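Local atomic coordinates of N-acetylmuramoyl-L-alanine amidase AmiD (Escherichia coli, PDB entry 3D2Y), a protein that uses a catalytic zinc ion to hydrolyse the bond between N-acetylmuramoyl residues and L-amino acids in cell-wall glycopeptides. Residues P27-V31 against L96-I101; S88-G92 against R209-D213; I127-I131 against F166-L171; L203-L207 against Q223-I227; F230-R235 against T247-A251. One frame throughout, in Å; residues are numbered along the deposited sequence.

From the N terminus, contact 1 comes first: it closes the loop from 27-31 to 96-101 and pairs two strands of the central mixed sheet of the amidase domain. Segment 88-92 lies inside that loop but finds its partner only at 209-213, so contacts 1 and 2 cross; they touch where Ser88 meets Leu96. Contact 3 is nested within the long loop of contact 2 and sets helix 124-141 against the start of helix 168-173. Contact 4 joins helices 200-210 and 220-234 and crosses contact 2, and contact 5 follows it in series, adding helix 245-258. Contact 2 thus binds this C-terminal helical part to the amidase domain, and Trp168 of contact 3 meets His233 of contact 5.

Contact 1: residues P27-V31 against L96-I101; sequences PRIKV and LNDTSI
Two neighbouring parallel strands of the central sheet, 31-36 and 100-105, begin side by side here, with Val31 bridged to Ser100. The Thr99 carbonyl oxygen takes two backbone donors: Lys30 N at 2.9 Å, in a nearly straight bond (173°), and Val31 N, which is more bent. Two residues after Thr99, Ile101 N donates to Val31 O at 2.8 Å, and the parallel pairing continues from Ile101 to Val33. This is the amidase/PGRP fold, whose strand 31-36 carries the zinc ligand His35; the side chain of Ser100 lies about 7 Å from that of His35. Val31 and Ser100 point to the same face of the sheet, and there Val31 CG2 packs at 3.9 Å on Leu96 CD1, the two side chains meeting at about a right angle. Ser100 OG sits between its own backbone N and carbonyl carbon (chi1 72°), a turn that lets it donate to Leu96 O at 2.8 Å. It reaches that oxygen from above the carbonyl plane, on the face opposite Thr99 N. Ile29 CG2 rests 3.9 Å from Ile101 CD1, and both isoleucines also touch Tyr141 of helix 124-141.

Contact 2: residues S88-G92 against R209-D213; sequences SAWRG and RYGYD
Trp90 lays the face of its indole on Gly211. Its CB starts away from 209-213, but CG stands anti to the backbone N (chi1 -170°) and the six-membered ring swings back over the turn that ends helix 200-210. CE3 comes first, 3.3 Å from Gly211 O. CZ3 then lies over the face of the Tyr212 ring, and CH2 reaches both tyrosines, touching Tyr212 CE2 at 3.7 Å and Tyr210 CD2 at 3.8 Å. Against Tyr212 the arrangement is edge-to-face, the tryptophan edge turned to the tyrosine face with planes at 79°. CZ2 runs on beside Tyr210 CE2, and NE1 makes weak hydrogen bonds to Asn147 OD1 and Glu146 O. One face of the indole is occupied by Gly211 CA, a CH-pi contact 4.0 Å from the centroid of the six-membered ring. Gly211, with positive phi, is the first residue to leave the helix, and a side chain there would collide with Arg91 CG. The aromatic cluster of Trp90, Tyr210 and Tyr212 joins the short strand 89-90 of the amidase domain to the C-terminal helical part, while Tyr212 OH bonds Asp153. Polar bonds flank the cluster. Arg91 N donates to Gly211 O at 3.1 Å, in the carbonyl plane and on a lone pair, and Arg91 NH1 reaches Tyr210 O at 2.9 Å. The same guanidinium makes a salt bridge through NE to Asp261. At the other end, a water links Ala89 O to Asp213 N.

Contact 3: residues I127-I131 against F166-L171; sequences IQALI and FPWQQL
Ile127 runs end-on at the Pro167 ring, its CD1 3.6 Å from Pro167 CG. The other branch of Ile127 turns aside: CG2, anti to the backbone N, crosses obliquely to Gln170 and lies 3.6 Å from its OE1. Leu130 and the Phe166 ring come at each other from opposite sides of the interface, Leu130 CD2 meeting the ring edge in its plane, 3.8 Å from CZ. The flat side of that phenylalanine is used differently, since Pro167 CD sits over one face, near the ring's margin rather than its centre. Phe166 also has an edge-to-face partner in Phe122. Helix 124-141 packs here against the central sheet of the amidase fold, Leu130 lying on Ile103 and Leu105 of strand 100-105, and the opening of helix 168-173 comes up beside it. Pro167 is the N-cap residue of that second helix and the centre of an inverse gamma turn. The Phe166 side chain lies about 7 Å from that of Tyr36, a substrate-binding residue. One helical turn beyond Ile127, Ile131 slants past Leu171, its CG1 3.6 Å from Leu171 CD2. At the outer margin the amides of Gln128 and Gln170 are nearly coplanar, their planes 7° apart, although the chains carrying them cross at about a right angle. A water lies 2.6 Å from Gln128 OE1 and 3.0 Å from Gln170 OE1.

Contact 4: residues L203-L207 against Q223-I227; sequences LLELL and QRRVI
Ile227 packs among Leu203, Leu204 and Leu207 where segments 203-207 and 223-227, from helices 200-210 and 220-234 of the C-terminal helical part, cross at 54°, their axes 10.8 Å apart. This is the dense side of an apolar helix-helix interface with no hydrogen bond between the segments. CG1 of Ile227, anti to its own carbonyl carbon (chi1 -73°), is the common point: Leu203 CD2 lies 3.9 Å from it, and Leu204 CD2 and Leu207 CD1 each lie at 4.0 Å. Leu204 and Leu207 cross Ile227 at about right angles, whereas Leu203 meets it obliquely. An alanine in place of Ile227 would remove CG1, CG2 and CD1 and is likely to leave a gap among the three leucine ends. Val226 makes a looser contact, its CG1 4.2 Å from Leu207 CD1. The margin at partly exposed Gln223 has fewer partners: a single leucine methyl, Leu204 CD1, touches its extended side chain along CB, CG and CD and at OE1, crossing it at about a right angle. The amide NE2 turns to Met218 O in a weak hydrogen bond. There Leu204 CD1 lies 3.8 Å from Gln223 CG.

Contact 5: residues F230-R235 against T247-A251; sequences FQMHFR and TQAIA
Phe230 holds CG anti to its backbone N (chi1 175°), which sends the ring across to Thr247, Ile250 and Ala251, while Thr247 has CG2 anti to its own N and OG1 beside it (chi1 -56°). The methyl and the hydroxyl therefore serve different partners. CG2 meets the edge of the Phe230 ring, in its plane and 3.6 Å from CD2, and the ring's far end, CZ, touches Ile250 CG2 at 3.7 Å. OG1 accepts from Gln231 NE2 at 3.0 Å, almost straight and within the plane of the amide. Gln231 is gripped further by the loop before helix 245-258, OE1 taking Gly241 N and NE2 also giving to Glu242 O. A leucine in its place would probably leave Thr247 OG1 and these loop atoms without their amide partner. Over the hydroxyl lies one face of the Arg235 guanidinium, whose NH2 forms salt bridges with Asp244 and Glu246 and whose NE bonds Leu238 O; Asp244 is also hydrogen-bonded to Thr247 OG1. Ile250 CD1 rests on the arginine stem, 3.6 Å from Arg235 CG. The two helical segments cross at 70°. Helix 200-210 packs on both, with Leu207 against Phe230 and Ala251, helix 182-189 borders Ile250 through Val185, and His233 stacks on Trp168 of helix 168-173.

Contact 1: residues P27-V31 against L96-I101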
# COMPACT_ATOMS: atom_id res chain seq x y z
N PRO A 27 16.32 6.27 6.69
CA PRO A 27 15.28 5.60 7.48
C PRO A 27 15.24 4.09 7.33
O PRO A 27 15.50 3.51 6.23
CB PRO A 27 13.95 6.20 6.97
CG PRO A 27 14.29 7.47 6.28
CD PRO A 27 15.79 7.40 5.87
N ARG A 28 14.82 3.43 8.40
CA ARG A 28 14.48 2.02 8.28
C ARG A 28 13.06 1.84 7.69
O ARG A 28 12.72 0.76 7.20
CB ARG A 28 14.59 1.33 9.62
CG ARG A 28 15.98 1.40 10.27
CD ARG A 28 15.96 0.69 11.65
NE ARG A 28 17.29 0.85 12.27
CZ ARG A 28 18.35 0.09 11.97
NH1 ARG A 28 19.48 0.37 12.59
NH2 ARG A 28 18.28 -0.97 11.10
N ILE A 29 12.24 2.90 7.78
CA ILE A 29 10.88 2.86 7.27
C ILE A 29 10.88 3.34 5.80
O ILE A 29 11.35 4.43 5.50
CB ILE A 29 9.90 3.68 8.17
CG1 ILE A 29 9.82 3.09 9.57
CG2 ILE A 29 8.49 3.80 7.49
CD1 ILE A 29 9.39 4.06 10.69
N LYS A 30 10.36 2.53 4.89
CA LYS A 30 10.37 2.84 3.46
C LYS A 30 8.99 2.68 2.83
O LYS A 30 8.79 3.14 1.71
CB LYS A 30 11.31 1.87 2.73
CG LYS A 30 12.79 1.93 3.21
CD LYS A 30 13.38 0.53 3.36
CE LYS A 30 14.64 0.43 4.13
NZ LYS A 30 15.72 0.27 3.10
N VAL A 31 8.05 2.04 3.53
CA VAL A 31 6.79 1.61 2.93
C VAL A 31 5.60 2.01 3.81
O VAL A 31 5.67 1.95 5.05
CB VAL A 31 6.82 0.06 2.60
CG1 VAL A 31 5.47 -0.45 2.11
CG2 VAL A 31 7.95 -0.27 1.54
N LEU A 96 7.49 -7.36 5.21
CA LEU A 96 7.19 -5.93 5.13
C LEU A 96 6.86 -5.21 6.44
O LEU A 96 7.04 -3.98 6.54
CB LEU A 96 6.19 -5.64 4.00
CG LEU A 96 6.75 -5.37 2.61
CD1 LEU A 96 7.51 -3.97 2.58
CD2 LEU A 96 7.60 -6.50 2.09
N ASN A 97 6.51 -5.97 7.48
CA ASN A 97 6.31 -5.44 8.83
C ASN A 97 7.56 -4.67 9.24
O ASN A 97 7.45 -3.63 9.86
CB ASN A 97 6.13 -6.57 9.82
CG ASN A 97 4.70 -7.05 9.89
OD1 ASN A 97 3.81 -6.42 9.30
ND2 ASN A 97 4.47 -8.18 10.59
N ASP A 98 8.73 -5.20 8.85
CA ASP A 98 10.02 -4.69 9.31
C ASP A 98 10.23 -3.25 8.86
O ASP A 98 10.83 -2.49 9.55
CB ASP A 98 11.20 -5.53 8.76
CG ASP A 98 11.21 -6.94 9.29
OD1 ASP A 98 10.34 -7.25 10.14
OD2 ASP A 98 12.07 -7.72 8.89
N THR A 99 9.82 -2.95 7.64
CA THR A 99 10.12 -1.67 7.02
C THR A 99 8.89 -0.81 6.68
O THR A 99 9.02 0.14 5.92
CB THR A 99 10.99 -1.87 5.72
OG1 THR A 99 10.26 -2.66 4.75
CG2 THR A 99 12.34 -2.60 6.08
N SER A 100 7.73 -1.13 7.23
CA SER A 100 6.55 -0.37 6.85
C SER A 100 5.83 0.20 8.03
O SER A 100 6.01 -0.23 9.18
CB SER A 100 5.60 -1.23 6.03
OG SER A 100 4.94 -2.21 6.85
N ILE A 101 5.03 1.21 7.72
CA ILE A 101 3.97 1.68 8.62
C ILE A 101 2.64 1.19 8.08
O ILE A 101 2.44 1.18 6.89
CB ILE A 101 4.04 3.21 8.73
CG1 ILE A 101 5.22 3.55 9.63
CG2 ILE A 101 2.75 3.77 9.32
CD1 ILE A 101 5.54 4.97 9.76

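Contact 2: residues S88-G92 against R209-D213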
# COMPACT_ATOMS: atom_id res chain seq x y z
N SER A 88 4.76 -11.41 3.04
CA SER A 88 4.62 -10.27 2.14
C SER A 88 5.89 -10.07 1.33
O SER A 88 6.96 -10.56 1.70
CB SER A 88 4.30 -8.98 2.94
OG SER A 88 5.18 -8.84 4.05
N ALA A 89 5.74 -9.36 0.21
CA ALA A 89 6.82 -9.06 -0.74
C ALA A 89 6.51 -7.77 -1.53
O ALA A 89 5.39 -7.61 -2.03
CB ALA A 89 7.07 -10.26 -1.68
N TRP A 90 7.47 -6.85 -1.59
CA TRP A 90 7.34 -5.63 -2.38
C TRP A 90 8.72 -5.14 -2.86
O TRP A 90 9.61 -4.84 -2.04
CB TRP A 90 6.62 -4.51 -1.59
CG TRP A 90 6.28 -3.37 -2.46
CD1 TRP A 90 6.78 -2.08 -2.37
CD2 TRP A 90 5.40 -3.38 -3.59
NE1 TRP A 90 6.23 -1.30 -3.37
CE2 TRP A 90 5.40 -2.07 -4.15
CE3 TRP A 90 4.60 -4.38 -4.21
CZ2 TRP A 90 4.64 -1.73 -5.28
CZ3 TRP A 90 3.86 -4.05 -5.35
CH2 TRP A 90 3.89 -2.74 -5.88
N ARG A 91 8.87 -5.09 -4.18
CA ARG A 91 10.03 -4.47 -4.83
C ARG A 91 11.37 -5.04 -4.35
O ARG A 91 12.34 -4.30 -4.12
CB ARG A 91 9.97 -2.93 -4.64
CG ARG A 91 8.97 -2.33 -5.57
CD ARG A 91 8.81 -0.84 -5.44
NE ARG A 91 9.84 -0.00 -6.07
CZ ARG A 91 9.83 0.42 -7.35
NH1 ARG A 91 8.89 0.05 -8.21
NH2 ARG A 91 10.81 1.21 -7.78
N GLY A 92 11.42 -6.35 -4.17
CA GLY A 92 12.67 -6.97 -3.73
C GLY A 92 12.69 -7.33 -2.24
O GLY A 92 13.45 -8.20 -1.83
N ARG A 209 8.53 -6.70 -11.85
CA ARG A 209 9.54 -5.67 -11.77
C ARG A 209 9.05 -4.40 -11.08
O ARG A 209 9.85 -3.72 -10.44
CB ARG A 209 10.09 -5.31 -13.16
CG ARG A 209 10.83 -6.46 -13.91
CD ARG A 209 12.20 -6.87 -13.33
NE ARG A 209 12.10 -7.56 -12.04
CZ ARG A 209 11.84 -8.86 -11.86
NH1 ARG A 209 11.67 -9.69 -12.89
NH2 ARG A 209 11.75 -9.35 -10.64
N TYR A 210 7.76 -4.11 -11.24
CA TYR A 210 7.13 -2.99 -10.54
C TYR A 210 7.07 -3.24 -9.01
O TYR A 210 7.21 -2.30 -8.22
CB TYR A 210 5.76 -2.56 -11.12
CG TYR A 210 5.24 -1.29 -10.43
CD1 TYR A 210 5.82 -0.04 -10.69
CD2 TYR A 210 4.24 -1.35 -9.45
CE1 TYR A 210 5.37 1.10 -10.06
CE2 TYR A 210 3.81 -0.17 -8.76
CZ TYR A 210 4.37 1.03 -9.11
OH TYR A 210 3.98 2.18 -8.44
N GLY A 211 6.85 -4.50 -8.62
CA GLY A 211 7.13 -4.92 -7.28
C GLY A 211 6.36 -6.11 -6.77
O GLY A 211 6.62 -6.57 -5.66
N TYR A 212 5.45 -6.62 -7.60
CA TYR A 212 4.54 -7.69 -7.20
C TYR A 212 5.27 -9.03 -7.04
O TYR A 212 6.14 -9.34 -7.79
CB TYR A 212 3.30 -7.82 -8.15
CG TYR A 212 2.32 -6.67 -8.02
CD1 TYR A 212 1.12 -6.79 -7.27
CD2 TYR A 212 2.62 -5.44 -8.59
CE1 TYR A 212 0.26 -5.67 -7.15
CE2 TYR A 212 1.82 -4.36 -8.49
CZ TYR A 212 0.61 -4.46 -7.79
OH TYR A 212 -0.15 -3.31 -7.67
N ASP A 213 4.79 -9.86 -6.12
CA ASP A 213 5.38 -11.17 -5.86
C ASP A 213 4.93 -12.08 -7.01
O ASP A 213 3.75 -12.39 -7.12
CB ASP A 213 4.78 -11.69 -4.54
CG ASP A 213 5.51 -12.90 -3.95
OD1 ASP A 213 6.63 -13.24 -4.38
OD2 ASP A 213 4.95 -13.50 -2.99
O HOH W 1 3.49 -8.78 -3.83

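Contact 3: residues I127-I131 against F166-L171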
# COMPACT_ATOMS: atom_id res chain seq x y z
N ILE A 127 -11.24 9.60 4.19
CA ILE A 127 -10.17 9.94 3.24
C ILE A 127 -9.59 11.32 3.62
O ILE A 127 -8.36 11.54 3.64
CB ILE A 127 -10.76 9.95 1.78
CG1 ILE A 127 -11.36 8.55 1.42
CG2 ILE A 127 -9.74 10.43 0.77
CD1 ILE A 127 -10.37 7.35 1.55
N GLN A 128 -10.47 12.24 4.00
CA GLN A 128 -10.03 13.59 4.35
C GLN A 128 -9.07 13.59 5.57
O GLN A 128 -8.13 14.40 5.65
CB GLN A 128 -11.26 14.52 4.58
CG GLN A 128 -11.96 15.06 3.29
CD GLN A 128 -10.99 15.42 2.14
OE1 GLN A 128 -10.91 14.72 1.13
NE2 GLN A 128 -10.25 16.51 2.31
N ALA A 129 -9.34 12.70 6.52
CA ALA A 129 -8.51 12.49 7.72
C ALA A 129 -7.19 11.81 7.37
O ALA A 129 -6.11 12.18 7.89
CB ALA A 129 -9.30 11.65 8.74
N LEU A 130 -7.29 10.82 6.48
CA LEU A 130 -6.10 10.07 6.00
C LEU A 130 -5.05 10.92 5.32
O LEU A 130 -3.86 10.70 5.54
CB LEU A 130 -6.56 8.97 5.05
CG LEU A 130 -5.50 8.07 4.40
CD1 LEU A 130 -4.58 7.41 5.47
CD2 LEU A 130 -6.18 7.07 3.47
N ILE A 131 -5.47 11.86 4.47
CA ILE A 131 -4.53 12.66 3.64
C ILE A 131 -3.40 13.35 4.45
O ILE A 131 -2.25 13.09 4.17
CB ILE A 131 -5.33 13.62 2.65
CG1 ILE A 131 -6.04 12.77 1.59
CG2 ILE A 131 -4.39 14.73 2.03
CD1 ILE A 131 -7.15 13.53 0.72
N PHE A 166 -11.19 1.89 -3.12
CA PHE A 166 -10.21 2.79 -2.50
C PHE A 166 -9.71 3.85 -3.50
O PHE A 166 -9.24 3.48 -4.58
CB PHE A 166 -9.02 2.06 -1.85
CG PHE A 166 -8.17 2.97 -1.03
CD1 PHE A 166 -6.97 3.47 -1.53
CD2 PHE A 166 -8.64 3.43 0.21
CE1 PHE A 166 -6.21 4.40 -0.75
CE2 PHE A 166 -7.92 4.33 0.96
CZ PHE A 166 -6.68 4.81 0.49
N PRO A 167 -9.82 5.16 -3.15
CA PRO A 167 -9.55 6.23 -4.13
C PRO A 167 -8.06 6.60 -4.34
O PRO A 167 -7.63 7.69 -3.95
CB PRO A 167 -10.39 7.41 -3.59
CG PRO A 167 -10.38 7.20 -2.08
CD PRO A 167 -10.27 5.70 -1.84
N TRP A 168 -7.28 5.68 -4.94
CA TRP A 168 -5.84 5.88 -5.18
C TRP A 168 -5.51 7.12 -6.01
O TRP A 168 -4.58 7.87 -5.67
CB TRP A 168 -5.22 4.64 -5.82
CG TRP A 168 -5.10 3.46 -4.89
CD1 TRP A 168 -5.88 2.35 -4.88
CD2 TRP A 168 -4.19 3.33 -3.78
NE1 TRP A 168 -5.49 1.48 -3.87
CE2 TRP A 168 -4.44 2.04 -3.18
CE3 TRP A 168 -3.18 4.14 -3.24
CZ2 TRP A 168 -3.73 1.57 -2.07
CZ3 TRP A 168 -2.44 3.65 -2.14
CH2 TRP A 168 -2.73 2.37 -1.56
N GLN A 169 -6.26 7.32 -7.10
CA GLN A 169 -6.06 8.48 -7.98
C GLN A 169 -6.29 9.82 -7.24
O GLN A 169 -5.49 10.74 -7.37
CB GLN A 169 -6.93 8.42 -9.24
CG GLN A 169 -6.28 9.19 -10.40
CD GLN A 169 -7.15 9.32 -11.63
OE1 GLN A 169 -8.08 8.53 -11.85
NE2 GLN A 169 -6.83 10.30 -12.46
N GLN A 170 -7.36 9.91 -6.46
CA GLN A 170 -7.59 11.06 -5.60
C GLN A 170 -6.40 11.35 -4.67
O GLN A 170 -6.03 12.51 -4.45
CB GLN A 170 -8.83 10.85 -4.74
CG GLN A 170 -9.21 12.08 -4.01
CD GLN A 170 -10.27 11.89 -2.97
OE1 GLN A 170 -10.34 12.68 -2.03
NE2 GLN A 170 -11.07 10.84 -3.10
N LEU A 171 -5.83 10.30 -4.09
CA LEU A 171 -4.71 10.47 -3.17
C LEU A 171 -3.49 10.91 -3.95
O LEU A 171 -2.71 11.71 -3.43
CB LEU A 171 -4.37 9.17 -2.44
CG LEU A 171 -5.23 8.73 -1.27
CD1 LEU A 171 -4.39 7.89 -0.32
CD2 LEU A 171 -5.72 9.95 -0.59
O HOH W 2 -12.14 14.86 -1.17

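Contact 4: residues L203-L207 against Q223-I227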
# COMPACT_ATOMS: atom_id res chain seq x y z
N LEU A 203 2.95 -9.58 -19.25
CA LEU A 203 2.39 -8.70 -18.22
C LEU A 203 2.95 -9.02 -16.82
O LEU A 203 3.33 -8.11 -16.06
CB LEU A 203 0.84 -8.71 -18.26
CG LEU A 203 0.15 -7.83 -17.20
CD1 LEU A 203 0.54 -6.31 -17.24
CD2 LEU A 203 -1.37 -8.01 -17.17
N LEU A 204 3.02 -10.30 -16.47
CA LEU A 204 3.57 -10.68 -15.16
C LEU A 204 5.03 -10.28 -14.92
O LEU A 204 5.41 -9.92 -13.80
CB LEU A 204 3.37 -12.16 -14.90
CG LEU A 204 1.91 -12.60 -14.79
CD1 LEU A 204 1.90 -14.07 -15.03
CD2 LEU A 204 1.37 -12.29 -13.43
N GLU A 205 5.84 -10.32 -15.96
CA GLU A 205 7.18 -9.81 -15.84
C GLU A 205 7.18 -8.35 -15.39
O GLU A 205 7.89 -8.00 -14.44
CB GLU A 205 7.98 -9.99 -17.14
CG GLU A 205 9.35 -9.30 -17.06
CD GLU A 205 10.12 -9.31 -18.37
OE1 GLU A 205 9.89 -10.21 -19.22
OE2 GLU A 205 10.96 -8.41 -18.56
N LEU A 206 6.39 -7.52 -16.06
CA LEU A 206 6.28 -6.10 -15.74
C LEU A 206 5.81 -5.91 -14.28
O LEU A 206 6.34 -5.08 -13.55
CB LEU A 206 5.29 -5.40 -16.69
CG LEU A 206 5.70 -5.37 -18.18
CD1 LEU A 206 4.59 -4.68 -18.96
CD2 LEU A 206 7.04 -4.67 -18.47
N LEU A 207 4.80 -6.67 -13.88
CA LEU A 207 4.29 -6.55 -12.51
C LEU A 207 5.32 -6.96 -11.49
O LEU A 207 5.50 -6.27 -10.46
CB LEU A 207 2.98 -7.34 -12.34
CG LEU A 207 1.89 -6.90 -13.30
CD1 LEU A 207 0.57 -7.62 -12.92
CD2 LEU A 207 1.71 -5.37 -13.33
N GLN A 223 -1.89 -16.51 -10.95
CA GLN A 223 -1.46 -15.47 -11.90
C GLN A 223 -2.55 -14.41 -11.99
O GLN A 223 -2.26 -13.23 -12.08
CB GLN A 223 -1.16 -16.07 -13.30
CG GLN A 223 0.09 -16.95 -13.39
CD GLN A 223 0.28 -17.63 -14.76
OE1 GLN A 223 -0.32 -17.23 -15.75
NE2 GLN A 223 1.11 -18.67 -14.80
N ARG A 224 -3.82 -14.87 -11.94
CA ARG A 224 -5.00 -13.99 -11.87
C ARG A 224 -5.03 -13.10 -10.60
O ARG A 224 -5.32 -11.92 -10.69
CB ARG A 224 -6.32 -14.78 -11.99
CG ARG A 224 -6.69 -15.17 -13.40
CD ARG A 224 -8.18 -15.56 -13.53
NE ARG A 224 -8.53 -16.73 -12.73
CZ ARG A 224 -8.33 -18.00 -13.10
NH1 ARG A 224 -7.77 -18.30 -14.27
NH2 ARG A 224 -8.70 -18.98 -12.28
N ARG A 225 -4.72 -13.67 -9.44
CA ARG A 225 -4.70 -12.89 -8.22
C ARG A 225 -3.67 -11.76 -8.30
O ARG A 225 -3.93 -10.64 -7.85
CB ARG A 225 -4.48 -13.79 -6.99
CG ARG A 225 -5.70 -14.66 -6.61
CD ARG A 225 -6.43 -14.23 -5.31
NE ARG A 225 -6.13 -12.85 -4.88
CZ ARG A 225 -6.45 -12.28 -3.71
NH1 ARG A 225 -7.10 -12.95 -2.75
NH2 ARG A 225 -6.08 -11.02 -3.49
N VAL A 226 -2.51 -12.02 -8.91
CA VAL A 226 -1.50 -10.95 -9.02
C VAL A 226 -2.05 -9.81 -9.90
O VAL A 226 -1.96 -8.64 -9.55
CB VAL A 226 -0.16 -11.47 -9.54
CG1 VAL A 226 0.83 -10.32 -9.75
CG2 VAL A 226 0.43 -12.46 -8.54
N ILE A 227 -2.66 -10.17 -11.03
CA ILE A 227 -3.05 -9.18 -12.02
C ILE A 227 -4.24 -8.42 -11.44
O ILE A 227 -4.33 -7.20 -11.55
CB ILE A 227 -3.39 -9.84 -13.38
CG1 ILE A 227 -2.09 -10.32 -14.09
CG2 ILE A 227 -4.06 -8.83 -14.27
CD1 ILE A 227 -2.25 -11.40 -15.23

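Contact 5: residues F230-R235 against T247-A251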
# COMPACT_ATOMS: atom_id res chain seq x y z
N PHE A 230 -3.18 -5.75 -8.95
CA PHE A 230 -2.65 -4.60 -9.66
C PHE A 230 -3.81 -3.72 -10.20
O PHE A 230 -3.79 -2.46 -10.09
CB PHE A 230 -1.74 -5.08 -10.80
CG PHE A 230 -1.22 -3.98 -11.68
CD1 PHE A 230 -0.26 -3.09 -11.20
CD2 PHE A 230 -1.67 -3.85 -13.01
CE1 PHE A 230 0.22 -2.06 -12.01
CE2 PHE A 230 -1.20 -2.82 -13.84
CZ PHE A 230 -0.25 -1.92 -13.33
N GLN A 231 -4.82 -4.40 -10.74
CA GLN A 231 -5.98 -3.73 -11.32
C GLN A 231 -6.82 -3.05 -10.25
O GLN A 231 -7.32 -1.93 -10.45
CB GLN A 231 -6.84 -4.69 -12.15
CG GLN A 231 -6.11 -5.19 -13.43
CD GLN A 231 -6.80 -6.37 -14.10
OE1 GLN A 231 -7.41 -7.20 -13.44
NE2 GLN A 231 -6.65 -6.48 -15.42
N MET A 232 -7.02 -3.73 -9.12
CA MET A 232 -7.74 -3.12 -7.98
C MET A 232 -7.13 -1.79 -7.56
O MET A 232 -7.86 -0.89 -7.19
CB MET A 232 -7.85 -4.06 -6.77
CG MET A 232 -8.79 -5.22 -6.96
SD MET A 232 -9.08 -6.10 -5.42
CE MET A 232 -7.56 -6.98 -5.17
N HIS A 233 -5.80 -1.66 -7.70
CA HIS A 233 -5.08 -0.43 -7.35
C HIS A 233 -5.10 0.58 -8.54
O HIS A 233 -5.39 1.77 -8.36
CB HIS A 233 -3.65 -0.82 -6.91
CG HIS A 233 -2.84 0.30 -6.32
ND1 HIS A 233 -1.83 0.07 -5.39
CD2 HIS A 233 -2.83 1.63 -6.57
CE1 HIS A 233 -1.26 1.23 -5.09
NE2 HIS A 233 -1.84 2.18 -5.80
N PHE A 234 -4.80 0.10 -9.75
CA PHE A 234 -4.42 0.97 -10.85
C PHE A 234 -5.37 0.93 -12.05
O PHE A 234 -5.24 1.78 -12.94
CB PHE A 234 -2.98 0.68 -11.33
CG PHE A 234 -1.93 0.98 -10.32
CD1 PHE A 234 -1.52 2.31 -10.11
CD2 PHE A 234 -1.30 -0.05 -9.60
CE1 PHE A 234 -0.54 2.62 -9.20
CE2 PHE A 234 -0.30 0.28 -8.66
CZ PHE A 234 0.09 1.62 -8.49
N ARG A 235 -6.34 0.00 -12.06
CA ARG A 235 -7.33 -0.07 -13.16
C ARG A 235 -8.62 -0.68 -12.61
O ARG A 235 -9.02 -1.78 -13.00
CB ARG A 235 -6.79 -0.86 -14.36
CG ARG A 235 -7.38 -0.44 -15.73
CD ARG A 235 -8.79 -0.99 -16.00
NE ARG A 235 -8.81 -2.45 -15.96
CZ ARG A 235 -8.59 -3.24 -17.00
NH1 ARG A 235 -8.61 -4.56 -16.84
NH2 ARG A 235 -8.38 -2.73 -18.21
N THR A 247 -4.15 -2.59 -18.97
CA THR A 247 -3.39 -3.06 -17.82
C THR A 247 -1.86 -3.04 -18.08
O THR A 247 -1.09 -2.49 -17.27
CB THR A 247 -3.82 -4.48 -17.36
OG1 THR A 247 -5.22 -4.48 -17.08
CG2 THR A 247 -3.13 -4.86 -16.09
N GLN A 248 -1.43 -3.62 -19.21
CA GLN A 248 -0.06 -3.58 -19.62
C GLN A 248 0.47 -2.14 -19.78
O GLN A 248 1.57 -1.84 -19.32
CB GLN A 248 0.12 -4.35 -20.94
CG GLN A 248 1.54 -4.28 -21.46
CD GLN A 248 1.75 -4.95 -22.80
OE1 GLN A 248 0.96 -4.78 -23.74
NE2 GLN A 248 2.86 -5.69 -22.91
N ALA A 249 -0.29 -1.26 -20.44
CA ALA A 249 0.15 0.13 -20.68
C ALA A 249 0.35 0.90 -19.38
O ALA A 249 1.29 1.69 -19.24
CB ALA A 249 -0.84 0.86 -21.56
N ILE A 250 -0.51 0.63 -18.41
CA ILE A 250 -0.42 1.24 -17.08
C ILE A 250 0.86 0.81 -16.39
O ILE A 250 1.61 1.66 -15.87
CB ILE A 250 -1.70 0.93 -16.26
CG1 ILE A 250 -2.88 1.74 -16.86
CG2 ILE A 250 -1.50 1.23 -14.76
CD1 ILE A 250 -4.26 1.32 -16.30
N ALA A 251 1.12 -0.51 -16.42
CA ALA A 251 2.33 -1.10 -15.86
C ALA A 251 3.55 -0.50 -16.52
O ALA A 251 4.51 -0.14 -15.83
CB ALA A 251 2.32 -2.63 -16.06